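Local coordinates for protein peptidoglycan hydrolase FlgJ (Sphingomonas sp. A1, PDB 2ZYC) that probably hydrolyses the peptidoglycan layer as a flagellum-specific muramidase of glycosyl hydrolase family 73, allowing the flagellar rod to be assembled in the periplasm, at residues H119-A122 / R123-E127; G104-P107 / R108-K111; I56-G59 / S60-G64; H25-V28 / A29-A32. The protein carries 2 engineered substitutions. All blocks are in the same frame, centred on the assembly; numbering follows the deposited sequence.

From the N terminus, contact 4 comes first, about two turns of helix 24-35 near the centre of the domain. Contact 3 follows at the surface, where the chain turns back on itself before strand 65-71. Contact 2 finishes helix 92-105 and starts the connection toward helix 118-127, on which contact 1 lies. All four are local and stand in series, so none nests in or crosses another. Contact 1 joins its neighbours: Phe-121 and Leu-125 pack on Phe-26, Leu-27 and Gln-30 of contact 4, while Ala-124 and Leu-125 meet Lys-111 and Tyr-109 of contact 2. Contact 3 stands apart, its nearest atoms about 6 Å from contact 2.

Contact 1 (H119-A122 / R123-E127); sequences HAFA and RALQE
Arg-123 reaches back one helical turn to His-119, and its NH1 donates to ND1 of the imidazole at 2.7 Å, with an N-H...N angle of 150°. The nitrogen pair lies close to both planes, although ring and guanidinium are turned 40° apart. Arginine suits the task because its aliphatic part also packs: CD rests 3.5 Å from CE1 of His-119, and the bend at chi3 (-42°) folds the guanidinium over Ala-120, whose CA sits under one face and whose CB lies 3.6 Å from NH2. A small alanine lets the flat group come this close.

Another pair of side chains meets farther round the helix. Leu-125 places CD1 over a face of the Phe-121 ring as a CH-pi contact, 4.0 Å from the centroid and 3.6 Å from CZ. The Phe-121 ring also meets Phe-26 of helix 24-35 and Tyr-99 of helix 92-105. Behind both pairs stand four successive i to i+4 backbone bonds, beginning with Arg-123 N to His-119 O at 2.8 Å.

Farther out, helix 136-145 covers Ala-122 through Leu-140, and its Asp-138 bonds to NE2 of His-119. Asp-117 accepts from the backbone N of Ala-120 near the helix start. Since ND1 accepts from arginine, the histidine hydrogen is probably on NE2 and directed to Asp-138, so the imidazole is probably neutral, and the carboxylate beyond it would tend to make ND1 a better acceptor for the arginine.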
# COMPACT_ATOMS: atom_id res chain seq x y z
N HIS A 119 -14.41 0.66 -1.15
CA HIS A 119 -14.80 1.19 0.16
C HIS A 119 -14.88 0.08 1.21
O HIS A 119 -14.42 0.27 2.33
CB HIS A 119 -16.12 1.98 0.08
CG HIS A 119 -16.31 2.93 1.22
ND1 HIS A 119 -16.90 2.55 2.41
CD2 HIS A 119 -15.98 4.23 1.35
CE1 HIS A 119 -16.93 3.59 3.22
NE2 HIS A 119 -16.38 4.62 2.61
N ALA A 120 -15.45 -1.07 0.83
CA ALA A 120 -15.53 -2.23 1.72
C ALA A 120 -14.13 -2.68 2.16
O ALA A 120 -13.90 -2.98 3.34
CB ALA A 120 -16.25 -3.38 1.01
N PHE A 121 -13.22 -2.71 1.19
CA PHE A 121 -11.83 -3.07 1.42
C PHE A 121 -11.18 -2.10 2.41
O PHE A 121 -10.57 -2.50 3.39
CB PHE A 121 -11.07 -3.09 0.08
CG PHE A 121 -9.57 -3.14 0.21
CD1 PHE A 121 -8.93 -4.31 0.61
CD2 PHE A 121 -8.80 -2.01 -0.09
CE1 PHE A 121 -7.53 -4.35 0.72
CE2 PHE A 121 -7.41 -2.04 0.01
CZ PHE A 121 -6.77 -3.22 0.43
N ALA A 122 -11.36 -0.81 2.16
CA ALA A 122 -10.78 0.21 3.03
C ALA A 122 -11.36 0.15 4.44
O ALA A 122 -10.63 0.25 5.41
CB ALA A 122 -10.96 1.60 2.42
N ARG A 123 -12.67 -0.04 4.54
CA ARG A 123 -13.33 -0.23 5.84
C ARG A 123 -12.75 -1.42 6.61
O ARG A 123 -12.55 -1.34 7.82
CB ARG A 123 -14.84 -0.38 5.68
CG ARG A 123 -15.58 0.89 5.23
CD ARG A 123 -17.11 0.77 5.33
NE ARG A 123 -17.64 -0.52 4.90
CZ ARG A 123 -18.15 -0.78 3.69
NH1 ARG A 123 -18.19 0.15 2.75
NH2 ARG A 123 -18.60 -2.00 3.42
N ALA A 124 -12.46 -2.51 5.89
CA ALA A 124 -11.87 -3.71 6.50
C ALA A 124 -10.47 -3.44 7.06
O ALA A 124 -10.12 -3.93 8.14
CB ALA A 124 -11.84 -4.88 5.51
N LEU A 125 -9.68 -2.64 6.34
CA LEU A 125 -8.36 -2.23 6.82
C LEU A 125 -8.50 -1.34 8.06
O LEU A 125 -7.77 -1.51 9.03
CB LEU A 125 -7.61 -1.45 5.74
CG LEU A 125 -7.08 -2.26 4.56
CD1 LEU A 125 -6.61 -1.28 3.49
CD2 LEU A 125 -5.95 -3.19 5.00
N GLN A 126 -9.44 -0.40 8.01
CA GLN A 126 -9.67 0.51 9.13
C GLN A 126 -10.11 -0.25 10.38
O GLN A 126 -9.65 0.05 11.49
CB GLN A 126 -10.68 1.58 8.74
CG GLN A 126 -10.57 2.84 9.58
CD GLN A 126 -11.24 4.02 8.93
OE1 GLN A 126 -11.41 4.05 7.71
NE2 GLN A 126 -11.62 5.01 9.73
N GLU A 127 -10.98 -1.24 10.21
CA GLU A 127 -11.41 -2.10 11.34
C GLU A 127 -10.22 -2.84 11.96
O GLU A 127 -10.15 -3.03 13.18
CB GLU A 127 -12.49 -3.10 10.89
CG GLU A 127 -12.87 -4.13 11.97
CD GLU A 127 -13.85 -5.18 11.46
OE1 GLU A 127 -14.78 -4.82 10.70
OE2 GLU A 127 -13.71 -6.36 11.85

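Contact 2 (G104-P107 / R108-K111); sequences GNSP and RYAK
Ser-106 sets its CB against the edge of the Tyr-109 ring, near the ring plane and 3.8 Å from CD2. Tyr-109 is brought there by CG lying beside its own nitrogen (chi1 -65°), a rotation that also lays the ring on Leu-102 and Val-103 of helix 92-105. An aromatic of this size suits the spot because it covers the end of that helix from the chain that has just left it. In one of its two conformers the hydroxyl of Ser-106 is bonded back to the carbonyl of Leu-102. Arg-108 takes the less common rotation with CG between its nitrogen and carbonyl carbon (chi1 58°), which brings CG within 4.1 Å of Ser-106 CB; the chain then bends again at chi3.

Pro-107 follows the first residue to leave helical angles, and its ring holds phi near helical values (-54°), ready to start a new turn. Two i to i+3 bonds make that turn, Tyr-109 N to Ser-106 O and Ala-110 N to Pro-107 O, both 3.0 Å, with each donor above the carbonyl plane. Two consecutive bonds of this spacing are characteristic of a short 3-10 turn, here leading out of helix 92-105 on the surface of a lysozyme-like domain.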
# COMPACT_ATOMS: atom_id res chain seq x y z
N GLY A 104 -2.75 -10.72 5.62
CA GLY A 104 -3.24 -12.06 5.28
C GLY A 104 -3.37 -12.99 6.47
O GLY A 104 -4.25 -13.86 6.49
N ASN A 105 -2.51 -12.80 7.46
CA ASN A 105 -2.47 -13.70 8.62
C ASN A 105 -3.10 -13.15 9.90
O ASN A 105 -3.66 -13.93 10.68
CB ASN A 105 -1.03 -14.17 8.91
CG ASN A 105 -0.49 -15.09 7.83
OD1 ASN A 105 0.47 -14.75 7.13
ND2 ASN A 105 -1.11 -16.25 7.67
N SER A 106 -3.05 -11.84 10.12
CA SER A 106 -3.55 -11.24 11.36
C SER A 106 -5.08 -11.31 11.43
O SER A 106 -5.76 -10.81 10.53
CB SER A 106 -3.08 -9.79 11.49
OG SER A 106 -1.66 -9.68 11.39
N PRO A 107 -5.62 -11.94 12.49
CA PRO A 107 -7.09 -11.96 12.63
C PRO A 107 -7.80 -10.60 12.58
O PRO A 107 -8.94 -10.52 12.13
CB PRO A 107 -7.29 -12.63 14.00
CG PRO A 107 -6.11 -13.53 14.12
CD PRO A 107 -4.98 -12.71 13.58
N ARG A 108 -7.14 -9.53 13.04
CA ARG A 108 -7.77 -8.20 13.00
C ARG A 108 -8.11 -7.77 11.56
O ARG A 108 -9.06 -7.01 11.36
CB ARG A 108 -6.92 -7.13 13.69
CG ARG A 108 -5.52 -6.96 13.13
CD ARG A 108 -4.65 -6.01 13.97
NE ARG A 108 -4.50 -6.48 15.35
CZ ARG A 108 -3.60 -6.02 16.23
NH1 ARG A 108 -2.74 -5.07 15.88
NH2 ARG A 108 -3.57 -6.52 17.46
N TYR A 109 -7.34 -8.27 10.60
CA TYR A 109 -7.56 -7.97 9.17
C TYR A 109 -8.36 -9.05 8.43
O TYR A 109 -8.40 -9.05 7.19
CB TYR A 109 -6.21 -7.74 8.46
CG TYR A 109 -5.47 -6.51 8.94
CD1 TYR A 109 -5.95 -5.24 8.67
CD2 TYR A 109 -4.27 -6.63 9.65
CE1 TYR A 109 -5.27 -4.10 9.12
CE2 TYR A 109 -3.59 -5.50 10.10
CZ TYR A 109 -4.10 -4.24 9.83
OH TYR A 109 -3.42 -3.12 10.26
N ALA A 110 -9.01 -9.95 9.16
CA ALA A 110 -9.70 -11.10 8.56
C ALA A 110 -10.78 -10.70 7.56
O ALA A 110 -11.12 -11.47 6.66
CB ALA A 110 -10.29 -12.01 9.64
N LYS A 111 -11.33 -9.49 7.72
CA LYS A 111 -12.40 -9.00 6.84
C LYS A 111 -11.91 -8.49 5.48
O LYS A 111 -12.72 -8.25 4.57
CB LYS A 111 -13.22 -7.93 7.57
CG LYS A 111 -14.18 -8.49 8.63
CD LYS A 111 -15.28 -9.30 7.97
CE LYS A 111 -16.25 -9.90 8.98
NZ LYS A 111 -17.49 -10.39 8.30

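Contact 3 (I56-G59 / S60-G64); sequences IKAG and SNWTG
Ala-58 puts its CB against the pyrrole side of the Trp-62 indole, 3.5 Å from CD1 and 4.0 Å from CG, meeting the ring at a slant. The indole swings back toward the alanine because Trp-62 CG is anti to the backbone nitrogen (chi1 176°). A bare methyl is small enough to fit close beside so broad a ring. The indole NE1 is bonded to the carbonyl of Lys-65, while Gly-64 N lies over one face, 3.4 Å above the ring plane and displaced toward the rim; with no side chain, this glycine can lay its backbone close against the aromatic.

What brings the two side chains together is a type I beta turn from Gly-59 to Trp-62, closed by Trp-62 N to Gly-59 O at 3.1 Å. The turn lies at the edge of the small antiparallel sheet in the lysozyme-like domain: Ile-56 and Ala-58 pair through their backbones with Arg-87 and Arg-85 of strand 82-88, and the side chain of Arg-87 touches Ala-58, Asn-61 and Trp-62.

Two waters bridge polar atoms of the turn. One accepts from Gly-59 N at 2.8 Å and donates to Asn-61 OD1 at 2.6 Å, which the short asparagine side chain presents by curling over its own backbone (chi1 69°). The other donates to Gly-59 O at 2.7 Å and to Trp-62 O at 3.1 Å, giving the glycine carbonyl a second donor beside the turn's own N-H.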
# COMPACT_ATOMS: atom_id res chain seq x y z
N ILE A 56 4.33 1.27 7.37
CA ILE A 56 4.17 0.34 8.49
C ILE A 56 5.18 0.62 9.61
O ILE A 56 6.39 0.61 9.38
CB ILE A 56 4.26 -1.13 8.06
CG1 ILE A 56 3.29 -1.45 6.91
CG2 ILE A 56 4.02 -2.07 9.26
CD1 ILE A 56 1.83 -1.14 7.19
N LYS A 57 4.65 0.84 10.81
CA LYS A 57 5.48 1.08 12.00
C LYS A 57 6.27 -0.17 12.39
O LYS A 57 5.80 -1.31 12.22
CB LYS A 57 4.63 1.55 13.18
CG LYS A 57 3.82 2.83 12.96
CD LYS A 57 2.85 3.04 14.14
CE LYS A 57 2.01 4.28 13.96
NZ LYS A 57 1.06 4.46 15.10
N ALA A 58 7.47 0.07 12.90
CA ALA A 58 8.32 -0.98 13.47
C ALA A 58 8.06 -1.08 14.97
O ALA A 58 8.51 -0.24 15.74
CB ALA A 58 9.79 -0.67 13.21
N GLY A 59 7.31 -2.10 15.37
CA GLY A 59 7.04 -2.32 16.80
C GLY A 59 7.95 -3.35 17.43
O GLY A 59 9.00 -3.69 16.88
N SER A 60 7.54 -3.86 18.59
CA SER A 60 8.33 -4.82 19.35
C SER A 60 8.54 -6.17 18.65
O SER A 60 9.53 -6.85 18.91
CB SER A 60 7.68 -5.06 20.72
OG SER A 60 6.35 -5.49 20.56
N ASN A 61 7.62 -6.54 17.76
CA ASN A 61 7.73 -7.81 17.03
C ASN A 61 8.51 -7.68 15.71
O ASN A 61 8.57 -8.63 14.92
CB ASN A 61 6.34 -8.40 16.77
CG ASN A 61 5.54 -7.59 15.76
OD1 ASN A 61 5.90 -6.46 15.47
ND2 ASN A 61 4.46 -8.16 15.23
N TRP A 62 9.07 -6.50 15.47
CA TRP A 62 9.92 -6.26 14.29
C TRP A 62 11.40 -6.22 14.65
O TRP A 62 11.83 -5.38 15.44
CB TRP A 62 9.51 -4.95 13.60
CG TRP A 62 10.38 -4.58 12.43
CD1 TRP A 62 11.38 -3.65 12.41
CD2 TRP A 62 10.31 -5.12 11.10
NE1 TRP A 62 11.95 -3.59 11.16
CE2 TRP A 62 11.31 -4.48 10.34
CE3 TRP A 62 9.51 -6.10 10.49
CZ2 TRP A 62 11.53 -4.77 8.98
CZ3 TRP A 62 9.72 -6.39 9.14
CH2 TRP A 62 10.73 -5.72 8.41
N THR A 63 12.16 -7.13 14.06
CA THR A 63 13.60 -7.23 14.31
C THR A 63 14.41 -6.93 13.05
O THR A 63 15.63 -7.10 13.02
CB THR A 63 13.99 -8.63 14.83
OG1 THR A 63 13.58 -9.61 13.88
CG2 THR A 63 13.31 -8.91 16.19
N GLY A 64 13.71 -6.48 12.00
CA GLY A 64 14.36 -6.09 10.76
C GLY A 64 15.00 -4.71 10.85
O GLY A 64 15.14 -4.14 11.94
O HOH W 1 5.53 -4.05 14.45
O HOH W 2 11.27 -2.40 16.08

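Contact 4 (H25-V28 / A29-A32); sequences HFLV and AQAA
Each backbone N-H from Ala-29 to Ala-32 is taken up by the carbonyl four residues earlier. Ala-29 N bonds to His-25 O, Gln-30 N to Phe-26 O, Ala-31 N to Leu-27 O and Ala-32 N to Val-28 O, all within 2.9 to 3.0 Å. At the far end, the carbonyl of Ala-31 is bonded to Thr-35 OG1.

Gln-30 is the polar side chain among these buried residues, and both ends of its amide have partners: OE1 is weakly bonded to Tyr-99 OH, and NE2 weakly to Tyr-136 OH. The extended chain, with chi1 -168°, carries the amide that far and leaves OE1 4.1 Å from Leu-27 CD2.

The apolar residues suit close packing. Ala-29 meets helices 136-145 and 147-156, and Val-28 and Leu-27 press on alanines of helix 3-20. Ala-29 and Ala-31 are small enough for neighbouring helices to come near, and Ala-32 packs on Trp-37 of a loop. A buried alpha helix, packed on by helices 3-20, 136-145 and 147-156 and carrying a glutamine weakly bonded to two tyrosines, is consistent with 25-32 belonging to the central helix of this lysozyme-like, mainly helical domain.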
# COMPACT_ATOMS: atom_id res chain seq x y z
N HIS A 25 -5.25 -3.71 -8.00
CA HIS A 25 -5.27 -2.25 -8.01
C HIS A 25 -5.69 -1.65 -6.67
O HIS A 25 -5.40 -0.47 -6.41
CB HIS A 25 -6.09 -1.70 -9.18
CG HIS A 25 -7.57 -1.74 -8.98
ND1 HIS A 25 -8.29 -2.92 -8.97
CD2 HIS A 25 -8.48 -0.75 -8.86
CE1 HIS A 25 -9.57 -2.65 -8.82
NE2 HIS A 25 -9.72 -1.34 -8.75
N PHE A 26 -6.36 -2.43 -5.82
CA PHE A 26 -6.67 -1.96 -4.45
C PHE A 26 -5.38 -1.67 -3.70
O PHE A 26 -5.28 -0.67 -2.97
CB PHE A 26 -7.48 -3.00 -3.65
CG PHE A 26 -8.95 -3.08 -4.03
CD1 PHE A 26 -9.43 -2.53 -5.21
CD2 PHE A 26 -9.84 -3.74 -3.19
CE1 PHE A 26 -10.78 -2.62 -5.55
CE2 PHE A 26 -11.19 -3.85 -3.52
CZ PHE A 26 -11.66 -3.29 -4.71
N LEU A 27 -4.38 -2.54 -3.88
CA LEU A 27 -3.10 -2.40 -3.19
C LEU A 27 -2.22 -1.31 -3.81
O LEU A 27 -1.49 -0.61 -3.10
CB LEU A 27 -2.36 -3.75 -3.15
CG LEU A 27 -3.08 -4.87 -2.39
CD1 LEU A 27 -2.24 -6.12 -2.40
CD2 LEU A 27 -3.41 -4.47 -0.95
N VAL A 28 -2.29 -1.18 -5.14
CA VAL A 28 -1.61 -0.08 -5.84
C VAL A 28 -2.16 1.26 -5.36
O VAL A 28 -1.40 2.19 -5.07
CB VAL A 28 -1.77 -0.19 -7.38
CG1 VAL A 28 -1.16 1.05 -8.08
CG2 VAL A 28 -1.13 -1.49 -7.91
N ALA A 29 -3.49 1.34 -5.28
CA ALA A 29 -4.16 2.55 -4.80
C ALA A 29 -3.72 2.90 -3.40
O ALA A 29 -3.38 4.05 -3.11
CB ALA A 29 -5.67 2.39 -4.86
N GLN A 30 -3.69 1.89 -2.53
CA GLN A 30 -3.34 2.12 -1.14
C GLN A 30 -1.91 2.66 -0.99
O GLN A 30 -1.67 3.63 -0.25
CB GLN A 30 -3.53 0.87 -0.30
CG GLN A 30 -3.46 1.18 1.21
CD GLN A 30 -3.51 -0.05 2.07
OE1 GLN A 30 -3.55 -1.18 1.56
NE2 GLN A 30 -3.50 0.15 3.39
N ALA A 31 -0.98 2.04 -1.72
CA ALA A 31 0.42 2.47 -1.72
C ALA A 31 0.55 3.90 -2.27
O ALA A 31 1.33 4.70 -1.74
CB ALA A 31 1.26 1.51 -2.52
N ALA A 32 -0.20 4.20 -3.32
CA ALA A 32 -0.25 5.54 -3.91
C ALA A 32 -0.74 6.60 -2.92
O ALA A 32 -0.17 7.68 -2.81
CB ALA A 32 -1.14 5.55 -5.15